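Local coordinates for cellulose synthase 1 (Gluconacetobacter xylinus, PDB 4I86), which contains a PilZ domain, a small regulatory beta-barrel domain of the kind that binds cyclic di-GMP, at residues A[59-73]-A[86-100]. Sequence-based numbering, arbitrary orientation.
Sequences IRTVLDGEELILPAR and WTIDNLQQEFSVIRL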
ATOM      1  N   ILE A  59      -4.723  -3.259  -1.171  1.00 20.15           N
ATOM      2  CA  ILE A  59      -3.682  -3.727  -0.274  1.00 19.96           C
ATOM      3  C   ILE A  59      -4.323  -4.116   1.056  1.00 22.39           C
ATOM      4  O   ILE A  59      -5.124  -3.366   1.613  1.00 18.67           O
ATOM      5  CB  ILE A  59      -2.601  -2.649  -0.051  1.00 22.25           C
ATOM      6  CG1 ILE A  59      -1.887  -2.340  -1.371  1.00 23.50           C
ATOM      7  CG2 ILE A  59      -1.604  -3.086   1.001  1.00 19.55           C
ATOM      8  CD1 ILE A  59      -0.758  -1.376  -1.228  1.00 23.12           C
ATOM      9  N   ARG A  60      -4.010  -5.316   1.534  1.00 20.53           N
ATOM     10  CA  ARG A  60      -4.571  -5.784   2.791  1.00 22.03           C
ATOM     11  C   ARG A  60      -3.451  -6.100   3.771  1.00 23.46           C
ATOM     12  O   ARG A  60      -2.409  -6.640   3.397  1.00 24.03           O
ATOM     13  CB  ARG A  60      -5.445  -7.012   2.562  1.00 21.25           C
ATOM     14  CG  ARG A  60      -5.983  -7.635   3.843  1.00 22.88           C
ATOM     15  CD  ARG A  60      -6.951  -8.757   3.556  1.00 24.03           C
ATOM     16  NE  ARG A  60      -7.544  -9.250   4.798  1.00 30.79           N
ATOM     17  CZ  ARG A  60      -7.045 -10.255   5.513  1.00 37.05           C
ATOM     18  NH1 ARG A  60      -5.945 -10.874   5.102  1.00 34.34           N
ATOM     19  NH2 ARG A  60      -7.643 -10.632   6.639  1.00 41.10           N
ATOM     20  N   THR A  61      -3.664  -5.759   5.030  1.00 22.40           N
ATOM     21  CA  THR A  61      -2.692  -6.086   6.059  1.00 23.35           C
ATOM     22  C   THR A  61      -3.394  -6.025   7.393  1.00 24.07           C
ATOM     23  O   THR A  61      -4.595  -5.717   7.459  1.00 22.10           O
ATOM     24  CB  THR A  61      -1.491  -5.095   6.031  1.00 29.72           C
ATOM     25  OG1 THR A  61      -0.477  -5.533   6.945  1.00 30.25           O
ATOM     26  CG2 THR A  61      -1.945  -3.662   6.388  1.00 26.12           C
ATOM     27  N   VAL A  62      -2.646  -6.317   8.450  1.00 25.85           N
ATOM     28  CA  VAL A  62      -3.174  -6.257   9.809  1.00 26.60           C
ATOM     29  C   VAL A  62      -2.248  -5.425  10.701  1.00 28.67           C
ATOM     30  O   VAL A  62      -1.020  -5.462  10.572  1.00 30.66           O
ATOM     31  CB  VAL A  62      -3.395  -7.688  10.384  1.00 29.09           C
ATOM     32  CG1 VAL A  62      -3.810  -7.640  11.865  1.00 31.08           C
ATOM     33  CG2 VAL A  62      -4.444  -8.439   9.551  1.00 27.61           C
ATOM     34  N   LEU A  63      -2.839  -4.650  11.592  1.00 27.36           N
ATOM     35  CA  LEU A  63      -2.062  -3.836  12.500  1.00 27.32           C
ATOM     36  C   LEU A  63      -2.860  -3.727  13.772  1.00 27.93           C
ATOM     37  O   LEU A  63      -4.053  -3.443  13.721  1.00 28.49           O
ATOM     38  CB  LEU A  63      -1.851  -2.446  11.909  1.00 26.50           C
ATOM     39  CG  LEU A  63      -0.918  -1.544  12.719  1.00 31.16           C
ATOM     40  CD1 LEU A  63       0.502  -2.059  12.629  1.00 30.82           C
ATOM     41  CD2 LEU A  63      -0.999  -0.109  12.216  1.00 31.15           C
ATOM     42  N   ASP A  64      -2.209  -3.967  14.910  1.00 35.35           N
ATOM     43  CA  ASP A  64      -2.874  -3.903  16.206  1.00 30.79           C
ATOM     44  C   ASP A  64      -4.170  -4.710  16.204  1.00 32.30           C
ATOM     45  O   ASP A  64      -5.188  -4.268  16.745  1.00 31.11           O
ATOM     46  CB  ASP A  64      -3.174  -2.451  16.590  1.00 32.98           C
ATOM     47  CG  ASP A  64      -1.936  -1.565  16.555  1.00 40.68           C
ATOM     48  OD1 ASP A  64      -0.812  -2.095  16.726  1.00 39.19           O
ATOM     49  OD2 ASP A  64      -2.090  -0.338  16.359  1.00 45.25           O
ATOM     50  N   GLY A  65      -4.143  -5.879  15.575  1.00 27.87           N
ATOM     51  CA  GLY A  65      -5.315  -6.738  15.557  1.00 36.35           C
ATOM     52  C   GLY A  65      -6.415  -6.329  14.584  1.00 37.64           C
ATOM     53  O   GLY A  65      -7.384  -7.067  14.395  1.00 32.42           O
ATOM     54  N   GLU A  66      -6.271  -5.153  13.970  1.00 34.39           N
ATOM     55  CA  GLU A  66      -7.270  -4.644  13.033  1.00 31.68           C
ATOM     56  C   GLU A  66      -6.908  -4.970  11.581  1.00 31.76           C
ATOM     57  O   GLU A  66      -5.756  -4.832  11.166  1.00 23.71           O
ATOM     58  CB  GLU A  66      -7.438  -3.126  13.193  1.00 35.38           C
ATOM     59  CG  GLU A  66      -8.020  -2.679  14.536  1.00 42.03           C
ATOM     60  CD  GLU A  66      -7.595  -1.260  14.918  1.00 45.99           C
ATOM     61  OE1 GLU A  66      -7.464  -0.400  14.012  1.00 42.98           O
ATOM     62  OE2 GLU A  66      -7.380  -1.005  16.128  1.00 47.10           O
ATOM     63  N   GLU A  67      -7.899  -5.402  10.812  1.00 25.25           N
ATOM     64  CA  GLU A  67      -7.709  -5.578   9.377  1.00 30.08           C
ATOM     65  C   GLU A  67      -7.787  -4.206   8.687  1.00 26.78           C
ATOM     66  O   GLU A  67      -8.710  -3.422   8.942  1.00 28.96           O
ATOM     67  CB  GLU A  67      -8.783  -6.515   8.821  1.00 28.69           C
ATOM     68  CG  GLU A  67      -8.643  -6.878   7.362  1.00 28.19           C
ATOM     69  CD  GLU A  67      -9.827  -7.719   6.876  1.00 32.30           C
ATOM     70  OE1 GLU A  67     -10.992  -7.306   7.113  1.00 30.35           O
ATOM     71  OE2 GLU A  67      -9.591  -8.787   6.265  1.00 30.70           O
ATOM     72  N   LEU A  68      -6.806  -3.901   7.838  1.00 22.66           N
ATOM     73  CA  LEU A  68      -6.829  -2.652   7.077  1.00 23.82           C
ATOM     74  C   LEU A  68      -6.830  -2.982   5.600  1.00 23.61           C
ATOM     75  O   LEU A  68      -5.932  -3.674   5.114  1.00 20.99           O
ATOM     76  CB  LEU A  68      -5.612  -1.770   7.394  1.00 21.33           C
ATOM     77  CG  LEU A  68      -5.373  -1.481   8.877  1.00 31.22           C
ATOM     78  CD1 LEU A  68      -4.123  -0.634   9.075  1.00 26.96           C
ATOM     79  CD2 LEU A  68      -6.585  -0.794   9.479  1.00 33.89           C
ATOM     80  N   ILE A  69      -7.818  -2.468   4.876  1.00 20.63           N
ATOM     81  CA  ILE A  69      -7.886  -2.708   3.439  1.00 20.98           C
ATOM     82  C   ILE A  69      -7.879  -1.368   2.718  1.00 19.90           C
ATOM     83  O   ILE A  69      -8.765  -0.545   2.933  1.00 18.31           O
ATOM     84  CB  ILE A  69      -9.154  -3.527   3.071  1.00 20.43           C
ATOM     85  CG1 ILE A  69      -9.081  -4.892   3.748  1.00 20.27           C
ATOM     86  CG2 ILE A  69      -9.274  -3.630   1.539  1.00 18.48           C
ATOM     87  CD1 ILE A  69     -10.385  -5.620   3.880  1.00 25.72           C
ATOM     88  N   LEU A  70      -6.865  -1.134   1.890  1.00 16.00           N
ATOM     89  CA  LEU A  70      -6.692   0.183   1.300  1.00 19.73           C
ATOM     90  C   LEU A  70      -6.581   0.114  -0.215  1.00 19.42           C
ATOM     91  O   LEU A  70      -5.692  -0.560  -0.736  1.00 20.10           O
ATOM     92  CB  LEU A  70      -5.446   0.869   1.879  1.00 20.53           C
ATOM     93  CG  LEU A  70      -5.223   0.832   3.409  1.00 17.34           C
ATOM     94  CD1 LEU A  70      -4.403  -0.380   3.815  1.00 19.90           C
ATOM     95  CD2 LEU A  70      -4.531   2.100   3.854  1.00 17.40           C
ATOM     96  N   PRO A  71      -7.471   0.824  -0.931  1.00 15.82           N
ATOM     97  CA  PRO A  71      -7.316   0.917  -2.393  1.00 21.10           C
ATOM     98  C   PRO A  71      -6.038   1.672  -2.709  1.00 23.71           C
ATOM     99  O   PRO A  71      -5.603   2.525  -1.925  1.00 20.11           O
ATOM    100  CB  PRO A  71      -8.522   1.762  -2.842  1.00 21.80           C
ATOM    101  CG  PRO A  71      -9.479   1.718  -1.700  1.00 24.75           C
ATOM    102  CD  PRO A  71      -8.624   1.599  -0.451  1.00 22.95           C
ATOM    103  N   ALA A  72      -5.438   1.364  -3.849  1.00 24.82           N
ATOM    104  CA  ALA A  72      -4.197   2.012  -4.215  1.00 25.23           C
ATOM    105  C   ALA A  72      -3.956   1.847  -5.695  1.00 26.02           C
ATOM    106  O   ALA A  72      -4.768   1.255  -6.414  1.00 26.52           O
ATOM    107  CB  ALA A  72      -3.023   1.456  -3.400  1.00 21.61           C
ATOM    108  N   ARG A  73      -2.844   2.402  -6.144  1.00 26.63           N
ATOM    109  CA  ARG A  73      -2.402   2.235  -7.511  1.00 29.80           C
ATOM    110  C   ARG A  73      -0.944   1.797  -7.468  1.00 28.39           C
ATOM    111  O   ARG A  73      -0.131   2.467  -6.838  1.00 25.75           O
ATOM    112  CB  ARG A  73      -2.573   3.559  -8.280  1.00 30.96           C
ATOM    113  CG  ARG A  73      -3.936   3.683  -8.976  1.00 32.00           C
ATOM    114  CD  ARG A  73      -4.146   4.998  -9.711  1.00 39.06           C
ATOM    115  NE  ARG A  73      -4.635   6.050  -8.821  1.00 49.60           N
ATOM    116  CZ  ARG A  73      -5.212   7.184  -9.224  1.00 54.68           C
ATOM    117  NH1 ARG A  73      -5.392   7.428 -10.523  1.00 45.27           N
ATOM    118  NH2 ARG A  73      -5.618   8.072  -8.318  1.00 47.24           N
ATOM    119  N   TRP A  86      -1.608   5.637  -2.390  1.00 19.61           N
ATOM    120  CA  TRP A  86      -2.968   5.408  -1.903  1.00 20.69           C
ATOM    121  C   TRP A  86      -3.982   6.086  -2.801  1.00 22.65           C
ATOM    122  O   TRP A  86      -3.703   7.135  -3.371  1.00 26.25           O
ATOM    123  CB  TRP A  86      -3.122   5.955  -0.485  1.00 20.56           C
ATOM    124  CG  TRP A  86      -2.094   5.421   0.478  1.00 20.34           C
ATOM    125  CD1 TRP A  86      -1.211   6.145   1.222  1.00 19.65           C
ATOM    126  CD2 TRP A  86      -1.836   4.046   0.766  1.00 19.09           C
ATOM    127  NE1 TRP A  86      -0.427   5.304   1.976  1.00 21.23           N
ATOM    128  CE2 TRP A  86      -0.794   4.008   1.712  1.00 20.18           C
ATOM    129  CE3 TRP A  86      -2.399   2.839   0.327  1.00 19.49           C
ATOM    130  CZ2 TRP A  86      -0.307   2.813   2.229  1.00 19.57           C
ATOM    131  CZ3 TRP A  86      -1.913   1.660   0.835  1.00 18.54           C
ATOM    132  CH2 TRP A  86      -0.872   1.650   1.776  1.00 20.20           C
ATOM    133  N   THR A  87      -5.158   5.468  -2.905  1.00 23.67           N
ATOM    134  CA  THR A  87      -6.337   6.032  -3.548  1.00 24.91           C
ATOM    135  C   THR A  87      -7.338   6.361  -2.438  1.00 30.81           C
ATOM    136  O   THR A  87      -7.769   5.473  -1.709  1.00 27.25           O
ATOM    137  CB  THR A  87      -7.012   4.980  -4.458  1.00 28.77           C
ATOM    138  OG1 THR A  87      -6.138   4.640  -5.545  1.00 32.74           O
ATOM    139  CG2 THR A  87      -8.307   5.513  -5.015  1.00 32.75           C
ATOM    140  N   ILE A  88      -7.713   7.625  -2.308  1.00 31.67           N
ATOM    141  CA  ILE A  88      -8.574   8.045  -1.209  1.00 29.22           C
ATOM    142  C   ILE A  88      -9.832   8.729  -1.750  1.00 34.46           C
ATOM    143  O   ILE A  88      -9.777   9.879  -2.199  1.00 37.13           O
ATOM    144  CB  ILE A  88      -7.826   9.034  -0.276  1.00 29.13           C
ATOM    145  CG1 ILE A  88      -6.517   8.423   0.245  1.00 26.92           C
ATOM    146  CG2 ILE A  88      -8.721   9.452   0.895  1.00 28.21           C
ATOM    147  CD1 ILE A  88      -5.785   9.291   1.266  1.00 29.35           C
ATOM    148  N   ASP A  89     -10.965   8.037  -1.699  1.00 37.12           N
ATOM    149  CA  ASP A  89     -12.202   8.573  -2.276  1.00 39.40           C
ATOM    150  C   ASP A  89     -13.258   8.903  -1.230  1.00 43.02           C
ATOM    151  O   ASP A  89     -14.383   9.283  -1.576  1.00 42.21           O
ATOM    152  CB  ASP A  89     -12.808   7.569  -3.258  1.00 41.09           C
ATOM    153  CG  ASP A  89     -11.907   7.287  -4.435  1.00 42.00           C
ATOM    154  OD1 ASP A  89     -11.243   8.227  -4.931  1.00 45.27           O
ATOM    155  OD2 ASP A  89     -11.874   6.120  -4.866  1.00 48.50           O
ATOM    156  N   ASN A  90     -12.913   8.723   0.039  1.00 33.44           N
ATOM    157  CA  ASN A  90     -13.818   9.065   1.131  1.00 33.32           C
ATOM    158  C   ASN A  90     -13.085   9.124   2.477  1.00 33.04           C
ATOM    159  O   ASN A  90     -11.897   8.778   2.577  1.00 27.09           O
ATOM    160  CB  ASN A  90     -15.006   8.095   1.182  1.00 32.92           C
ATOM    161  CG  ASN A  90     -14.583   6.655   1.439  1.00 37.98           C
ATOM    162  OD1 ASN A  90     -13.649   6.396   2.207  1.00 32.82           O
ATOM    163  ND2 ASN A  90     -15.269   5.704   0.785  1.00 39.80           N
ATOM    164  N   LEU A  91     -13.800   9.566   3.504  1.00 31.19           N
ATOM    165  CA  LEU A  91     -13.240   9.711   4.842  1.00 33.08           C
ATOM    166  C   LEU A  91     -12.742   8.404   5.449  1.00 29.28           C
ATOM    167  O   LEU A  91     -11.722   8.391   6.142  1.00 26.78           O
ATOM    168  CB  LEU A  91     -14.266  10.350   5.786  1.00 29.53           C
ATOM    169  CG  LEU A  91     -14.420  11.853   5.645  1.00 34.52           C
ATOM    170  CD1 LEU A  91     -15.268  12.396   6.805  1.00 37.32           C
ATOM    171  CD2 LEU A  91     -13.044  12.498   5.639  1.00 30.47           C
ATOM    172  N   GLN A  92     -13.452   7.306   5.221  1.00 24.71           N
ATOM    173  CA  GLN A  92     -12.991   6.050   5.788  1.00 30.84           C
ATOM    174  C   GLN A  92     -11.679   5.610   5.146  1.00 26.80           C
ATOM    175  O   GLN A  92     -10.844   4.995   5.815  1.00 25.66           O
ATOM    176  CB  GLN A  92     -14.035   4.929   5.686  1.00 34.60           C
ATOM    177  CG  GLN A  92     -13.526   3.618   6.294  1.00 39.72           C
ATOM    178  CD  GLN A  92     -14.222   3.227   7.606  1.00 46.68           C
ATOM    179  OE1 GLN A  92     -15.407   2.866   7.605  1.00 52.15           O
ATOM    180  NE2 GLN A  92     -13.481   3.270   8.722  1.00 37.53           N
ATOM    181  N   GLN A  93     -11.509   5.914   3.858  1.00 23.70           N
ATOM    182  CA  GLN A  93     -10.275   5.584   3.145  1.00 26.03           C
ATOM    183  C   GLN A  93      -9.140   6.483   3.635  1.00 21.89           C
ATOM    184  O   GLN A  93      -8.021   6.021   3.867  1.00 19.28           O
ATOM    185  CB  GLN A  93     -10.480   5.660   1.622  1.00 24.61           C
ATOM    186  CG  GLN A  93     -11.388   4.511   1.137  1.00 27.57           C
ATOM    187  CD  GLN A  93     -11.619   4.485  -0.359  1.00 32.97           C
ATOM    188  OE1 GLN A  93     -11.163   5.371  -1.085  1.00 32.52           O
ATOM    189  NE2 GLN A  93     -12.334   3.455  -0.833  1.00 26.53           N
ATOM    190  N   GLU A  94      -9.452   7.752   3.846  1.00 22.36           N
ATOM    191  CA  GLU A  94      -8.473   8.688   4.385  1.00 27.11           C
ATOM    192  C   GLU A  94      -7.973   8.193   5.743  1.00 19.75           C
ATOM    193  O   GLU A  94      -6.768   8.154   6.008  1.00 17.64           O
ATOM    194  CB  GLU A  94      -9.109  10.079   4.552  1.00 25.86           C
ATOM    195  CG  GLU A  94      -8.208  11.094   5.252  1.00 27.21           C
ATOM    196  CD  GLU A  94      -7.040  11.532   4.381  1.00 29.97           C
ATOM    197  OE1 GLU A  94      -5.977  11.913   4.928  1.00 29.43           O
ATOM    198  OE2 GLU A  94      -7.200  11.530   3.140  1.00 33.63           O
ATOM    199  N   PHE A  95      -8.900   7.792   6.601  1.00 19.63           N
ATOM    200  CA  PHE A  95      -8.535   7.386   7.952  1.00 19.85           C
ATOM    201  C   PHE A  95      -7.952   5.991   8.082  1.00 20.81           C
ATOM    202  O   PHE A  95      -7.288   5.696   9.073  1.00 18.72           O
ATOM    203  CB  PHE A  95      -9.691   7.593   8.938  1.00 21.21           C
ATOM    204  CG  PHE A  95      -9.855   9.023   9.366  1.00 18.57           C
ATOM    205  CD1 PHE A  95      -8.956   9.598  10.250  1.00 19.98           C
ATOM    206  CD2 PHE A  95     -10.884   9.799   8.864  1.00 21.79           C
ATOM    207  CE1 PHE A  95      -9.090  10.935  10.635  1.00 21.64           C
ATOM    208  CE2 PHE A  95     -11.032  11.131   9.254  1.00 23.00           C
ATOM    209  CZ  PHE A  95     -10.130  11.690  10.140  1.00 23.40           C
ATOM    210  N   SER A  96      -8.171   5.135   7.092  1.00 18.87           N
ATOM    211  CA  SER A  96      -7.493   3.844   7.105  1.00 20.29           C
ATOM    212  C   SER A  96      -6.016   4.083   6.878  1.00 17.94           C
ATOM    213  O   SER A  96      -5.172   3.479   7.535  1.00 16.32           O
ATOM    214  CB  SER A  96      -8.041   2.922   6.023  1.00 21.69           C
ATOM    215  OG  SER A  96      -9.404   2.648   6.288  1.00 23.51           O
ATOM    216  N   VAL A  97      -5.708   4.994   5.958  1.00 17.87           N
ATOM    217  CA  VAL A  97      -4.321   5.373   5.695  1.00 18.55           C
ATOM    218  C   VAL A  97      -3.694   5.986   6.944  1.00 16.34           C
ATOM    219  O   VAL A  97      -2.587   5.630   7.310  1.00 16.35           O
ATOM    220  CB  VAL A  97      -4.202   6.361   4.519  1.00 18.50           C
ATOM    221  CG1 VAL A  97      -2.750   6.889   4.392  1.00 17.96           C
ATOM    222  CG2 VAL A  97      -4.651   5.690   3.232  1.00 18.61           C
ATOM    223  N   ILE A  98      -4.406   6.911   7.589  1.00 16.91           N
ATOM    224  CA  ILE A  98      -3.934   7.522   8.830  1.00 20.64           C
ATOM    225  C   ILE A  98      -3.695   6.455   9.908  1.00 18.62           C
ATOM    226  O   ILE A  98      -2.657   6.455  10.584  1.00 19.47           O
ATOM    227  CB  ILE A  98      -4.915   8.623   9.339  1.00 16.60           C
ATOM    228  CG1 ILE A  98      -4.931   9.819   8.386  1.00 17.98           C
ATOM    229  CG2 ILE A  98      -4.587   9.047  10.761  1.00 17.79           C
ATOM    230  CD1 ILE A  98      -5.981  10.896   8.726  1.00 16.90           C
ATOM    231  N   ARG A  99      -4.648   5.541  10.077  1.00 17.72           N
ATOM    232  CA  ARG A  99      -4.514   4.515  11.115  1.00 22.01           C
ATOM    233  C   ARG A  99      -3.265   3.665  10.901  1.00 20.50           C
ATOM    234  O   ARG A  99      -2.576   3.323  11.851  1.00 22.35           O
ATOM    235  CB  ARG A  99      -5.752   3.605  11.165  1.00 23.11           C
ATOM    236  CG  ARG A  99      -6.961   4.228  11.864  1.00 27.10           C
ATOM    237  CD  ARG A  99      -8.042   3.161  12.164  1.00 32.46           C
ATOM    238  NE  ARG A  99      -8.856   2.881  10.996  1.00 38.30           N
ATOM    239  CZ  ARG A  99      -9.178   1.666  10.572  1.00 33.89           C
ATOM    240  NH1 ARG A  99      -8.772   0.588  11.226  1.00 37.79           N
ATOM    241  NH2 ARG A  99      -9.922   1.539   9.488  1.00 33.97           N
ATOM    242  N   LEU A 100      -3.012   3.296   9.649  1.00 19.26           N
ATOM    243  CA  LEU A 100      -1.826   2.541   9.266  1.00 20.57           C
ATOM    244  C   LEU A 100      -0.530   3.290   9.549  1.00 22.05           C
ATOM    245  O   LEU A 100       0.340   2.788  10.266  1.00 23.35           O
ATOM    246  CB  LEU A 100      -1.882   2.190   7.777  1.00 18.01           C
ATOM    247  CG  LEU A 100      -0.698   1.429   7.154  1.00 23.91           C
ATOM    248  CD1 LEU A 100      -0.426   0.110   7.888  1.00 23.26           C
ATOM    249  CD2 LEU A 100      -0.941   1.172   5.651  1.00 21.19           C
TER
HETATM  250  O   HOH W   1      -9.723  -0.370   6.355  1.00 35.48           O
HETATM  251  O   HOH W   2      -6.117   4.098   0.218  1.00 20.51           O
HETATM  252  O   HOH W   3      -7.491   2.791  -7.157  1.00 32.35           O
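Leu70 packs against Trp86, Val97 and Leu100 at the tight centre of this contact. Its CD2 stands 4.2 Å from the centroid of the Trp86 six-membered ring and 15° off the ring normal, a CH-pi contact over the face. The same methyl lies 3.6 Å from Val97 CG2, which rests over that same face nearer the rim, and it also meets Leu100 CD2. With CG beside the backbone N (chi1 -46°), the Leu70 side chain is wedged between indole and helix. Leu68 extends this apolar layer, its CD1 3.8 Å from Leu100 CB. Midway along the strand a water links Ile69 N to Ser96 OG. Toward the open end of the hairpin, Thr87 N donates to Pro71 O at 3.1 Å, nearly straight at the hydrogen (171°) but from above the carbonyl plane. Pro71 CG lies 3.5 Å from Gln93 NE2. The looser, solvent-facing margin lies near the type I' turn: exposed Glu66 meets Arg99 through a single salt-bridge contact, OE1 to NH1 at 3.2 Å. NH1 comes to the anti side of OE1, tilted out of the carboxylate plane, while OE1 lies at the guanidinium edge. The antiparallel non-hydrogen-bonded pair Ala72-Trp86 joins strands 66-77 and 82-86. Helix 91-105, capped by Asn90, packs across the hairpin 55-63/66-77 of the antiparallel PilZ barrel, while strand 28-36 adds Leu36 against Trp86 and Leu100, and Ser37 O accepts from Trp86 NE1.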